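Local atomic coordinates of ATP phosphoribosyltransferase regulatory subunit (Lactococcus lactis, PDB entry 1Z7M), a protein that is required for the first step of histidine biosynthesis and may allow feedback regulation of ATP phosphoribosyltransferase activity by histidine. Residues B[174-179]-B[271-276]. Sequence-based numbering, arbitrary orientation.
Sequences KTVFEI and PIIIDL
Ile179 and Ile273 are joined through their backbones where strand 272-274 pairs in parallel with strand 175-181. Strand 272-274 is an edge strand, within this chain, of the mixed sheet of a class-II aminoacyl-tRNA synthetase-like fold. Ile179 N donates to Ile273 O over 2.8 Å. Ile179 O accepts Asp275 N at 3.0 Å. The hydrogen bond from Ile273 N to Phe177 O is weak. The side chain of Ile179 can be followed outward. Its CB places CG1 between the backbone N and the carbonyl carbon (chi1 57°), which turns this branch toward the neighbouring strand. CG1 lies 3.5 Å from the carbonyl O of Ile273 and also near Ile272 CG2, and CG2 brushes the same methyl. The terminal CD1 presses on Ile272 CG2 at 3.5 Å and also reaches Ile274 CG1. Replacing Ile179 with alanine is likely to strip these contacts from the Ile272 methyl and open a gap beside Ile274. Phe177 shares this face, with Ile272 CD1 set obliquely to its ring, and packs on helix 152-169. Ile274 leans on helix 250-267. Glu178 and Ile273 occupy the other face. The carboxylates of Glu178 and Asp275 lie side by side, their planes 70° apart. A basic side chain from another protein in the assembly pairs with Glu178 OE2, which probably eases the closeness of the two acids. Asp275 OD1 accepts Gly277 N. Glu178 OE2 lies 3.8 Å from Asp275 OD2.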
ATOM      1  N   LYS B 174     -21.318   5.372 -39.490  1.00 68.83           N
ATOM      2  CA  LYS B 174     -20.351   4.643 -40.314  1.00 68.45           C
ATOM      3  C   LYS B 174     -19.396   3.711 -39.542  1.00 67.83           C
ATOM      4  O   LYS B 174     -18.376   4.148 -38.997  1.00 67.28           O
ATOM      5  CB  LYS B 174     -19.548   5.641 -41.146  1.00 68.81           C
ATOM      6  CG  LYS B 174     -18.581   4.992 -42.115  1.00 70.12           C
ATOM      7  CD  LYS B 174     -17.975   6.025 -43.041  1.00 71.26           C
ATOM      8  CE  LYS B 174     -19.072   6.729 -43.832  1.00 72.91           C
ATOM      9  NZ  LYS B 174     -18.543   7.818 -44.700  1.00 73.05           N
ATOM     10  N   THR B 175     -19.728   2.422 -39.519  1.00 67.36           N
ATOM     11  CA  THR B 175     -18.909   1.437 -38.810  1.00 66.79           C
ATOM     12  C   THR B 175     -18.599   0.172 -39.598  1.00 66.23           C
ATOM     13  O   THR B 175     -19.484  -0.446 -40.188  1.00 66.22           O
ATOM     14  CB  THR B 175     -19.573   0.951 -37.489  1.00 66.82           C
ATOM     15  OG1 THR B 175     -20.759   0.196 -37.783  1.00 66.53           O
ATOM     16  CG2 THR B 175     -19.926   2.124 -36.596  1.00 67.28           C
ATOM     17  N   VAL B 176     -17.336  -0.230 -39.573  1.00 65.53           N
ATOM     18  CA  VAL B 176     -16.925  -1.442 -40.252  1.00 64.98           C
ATOM     19  C   VAL B 176     -16.589  -2.542 -39.248  1.00 64.27           C
ATOM     20  O   VAL B 176     -16.038  -2.292 -38.173  1.00 63.76           O
ATOM     21  CB  VAL B 176     -15.705  -1.193 -41.154  1.00 64.88           C
ATOM     22  CG1 VAL B 176     -15.989  -0.015 -42.061  1.00 64.93           C
ATOM     23  CG2 VAL B 176     -14.465  -0.951 -40.320  1.00 64.70           C
ATOM     24  N   PHE B 177     -16.938  -3.763 -39.619  1.00 63.91           N
ATOM     25  CA  PHE B 177     -16.691  -4.925 -38.791  1.00 63.34           C
ATOM     26  C   PHE B 177     -15.635  -5.776 -39.515  1.00 63.41           C
ATOM     27  O   PHE B 177     -15.751  -6.005 -40.721  1.00 63.80           O
ATOM     28  CB  PHE B 177     -17.994  -5.687 -38.635  1.00 62.54           C
ATOM     29  CG  PHE B 177     -17.929  -6.761 -37.633  1.00 61.98           C
ATOM     30  CD1 PHE B 177     -18.236  -6.505 -36.309  1.00 62.27           C
ATOM     31  CD2 PHE B 177     -17.568  -8.046 -38.008  1.00 61.94           C
ATOM     32  CE1 PHE B 177     -18.187  -7.518 -35.361  1.00 63.03           C
ATOM     33  CE2 PHE B 177     -17.512  -9.073 -37.075  1.00 62.32           C
ATOM     34  CZ  PHE B 177     -17.824  -8.810 -35.745  1.00 62.82           C
ATOM     35  N   GLU B 178     -14.610  -6.225 -38.792  1.00 63.25           N
ATOM     36  CA  GLU B 178     -13.519  -7.025 -39.377  1.00 62.57           C
ATOM     37  C   GLU B 178     -13.291  -8.358 -38.689  1.00 62.29           C
ATOM     38  O   GLU B 178     -13.163  -8.413 -37.470  1.00 62.71           O
ATOM     39  CB  GLU B 178     -12.193  -6.266 -39.319  1.00 62.03           C
ATOM     40  CG  GLU B 178     -12.105  -5.022 -40.183  1.00 62.93           C
ATOM     41  CD  GLU B 178     -10.842  -4.210 -39.900  1.00 63.85           C
ATOM     42  OE1 GLU B 178     -10.632  -3.176 -40.572  1.00 64.76           O
ATOM     43  OE2 GLU B 178     -10.061  -4.598 -38.999  1.00 64.68           O
ATOM     44  N   ILE B 179     -13.216  -9.432 -39.467  1.00 61.57           N
ATOM     45  CA  ILE B 179     -12.961 -10.742 -38.890  1.00 60.71           C
ATOM     46  C   ILE B 179     -11.632 -11.298 -39.371  1.00 60.24           C
ATOM     47  O   ILE B 179     -11.137 -10.937 -40.439  1.00 59.79           O
ATOM     48  CB  ILE B 179     -14.059 -11.734 -39.234  1.00 60.88           C
ATOM     49  CG1 ILE B 179     -14.217 -11.839 -40.749  1.00 61.01           C
ATOM     50  CG2 ILE B 179     -15.345 -11.301 -38.595  1.00 61.21           C
ATOM     51  CD1 ILE B 179     -15.248 -12.861 -41.168  1.00 61.46           C
ATOM     52  N   PRO B 271     -22.353  -5.932 -43.982  1.00 70.58           N
ATOM     53  CA  PRO B 271     -21.222  -6.385 -44.794  1.00 69.45           C
ATOM     54  C   PRO B 271     -19.985  -6.601 -43.931  1.00 68.59           C
ATOM     55  O   PRO B 271     -19.450  -5.664 -43.328  1.00 68.76           O
ATOM     56  CB  PRO B 271     -21.052  -5.254 -45.809  1.00 70.00           C
ATOM     57  CG  PRO B 271     -21.493  -4.039 -45.043  1.00 70.24           C
ATOM     58  CD  PRO B 271     -22.727  -4.545 -44.319  1.00 70.64           C
ATOM     59  N   ILE B 272     -19.545  -7.848 -43.856  1.00 67.68           N
ATOM     60  CA  ILE B 272     -18.371  -8.192 -43.069  1.00 66.59           C
ATOM     61  C   ILE B 272     -17.104  -7.964 -43.886  1.00 66.00           C
ATOM     62  O   ILE B 272     -17.115  -8.033 -45.115  1.00 66.15           O
ATOM     63  CB  ILE B 272     -18.414  -9.669 -42.620  1.00 66.10           C
ATOM     64  CG1 ILE B 272     -19.700  -9.934 -41.847  1.00 65.54           C
ATOM     65  CG2 ILE B 272     -17.205  -9.995 -41.772  1.00 66.33           C
ATOM     66  CD1 ILE B 272     -19.940  -8.956 -40.739  1.00 65.24           C
ATOM     67  N   ILE B 273     -16.011  -7.690 -43.194  1.00 65.42           N
ATOM     68  CA  ILE B 273     -14.748  -7.467 -43.860  1.00 65.24           C
ATOM     69  C   ILE B 273     -13.715  -8.465 -43.354  1.00 64.88           C
ATOM     70  O   ILE B 273     -13.567  -8.678 -42.154  1.00 64.63           O
ATOM     71  CB  ILE B 273     -14.296  -6.040 -43.630  1.00 65.05           C
ATOM     72  CG1 ILE B 273     -15.260  -5.109 -44.349  1.00 66.21           C
ATOM     73  CG2 ILE B 273     -12.909  -5.845 -44.133  1.00 64.46           C
ATOM     74  CD1 ILE B 273     -15.105  -3.662 -43.970  1.00 68.96           C
ATOM     75  N   ILE B 274     -13.019  -9.103 -44.282  1.00 64.99           N
ATOM     76  CA  ILE B 274     -12.023 -10.081 -43.902  1.00 65.24           C
ATOM     77  C   ILE B 274     -10.632  -9.462 -43.921  1.00 64.95           C
ATOM     78  O   ILE B 274     -10.201  -8.902 -44.934  1.00 64.92           O
ATOM     79  CB  ILE B 274     -12.082 -11.318 -44.839  1.00 65.26           C
ATOM     80  CG1 ILE B 274     -13.475 -11.957 -44.758  1.00 65.44           C
ATOM     81  CG2 ILE B 274     -10.996 -12.321 -44.448  1.00 64.88           C
ATOM     82  CD1 ILE B 274     -13.689 -13.195 -45.620  1.00 65.77           C
ATOM     83  N   ASP B 275      -9.950  -9.535 -42.780  1.00 65.02           N
ATOM     84  CA  ASP B 275      -8.604  -8.995 -42.671  1.00 65.40           C
ATOM     85  C   ASP B 275      -7.633 -10.130 -42.393  1.00 65.10           C
ATOM     86  O   ASP B 275      -7.566 -10.653 -41.282  1.00 65.43           O
ATOM     87  CB  ASP B 275      -8.501  -7.969 -41.545  1.00 66.14           C
ATOM     88  CG  ASP B 275      -7.257  -7.104 -41.668  1.00 67.58           C
ATOM     89  OD1 ASP B 275      -6.212  -7.621 -42.132  1.00 68.10           O
ATOM     90  OD2 ASP B 275      -7.320  -5.908 -41.300  1.00 69.53           O
ATOM     91  N   LEU B 276      -6.885 -10.523 -43.412  1.00 64.35           N
ATOM     92  CA  LEU B 276      -5.925 -11.599 -43.246  1.00 63.31           C
ATOM     93  C   LEU B 276      -4.625 -11.043 -42.678  1.00 62.58           C
ATOM     94  O   LEU B 276      -3.664 -11.775 -42.471  1.00 62.69           O
ATOM     95  CB  LEU B 276      -5.670 -12.277 -44.593  1.00 62.75           C
ATOM     96  CG  LEU B 276      -6.862 -13.017 -45.198  1.00 62.03           C
ATOM     97  CD1 LEU B 276      -6.521 -13.511 -46.595  1.00 61.37           C
ATOM     98  CD2 LEU B 276      -7.233 -14.169 -44.294  1.00 61.02           C
TER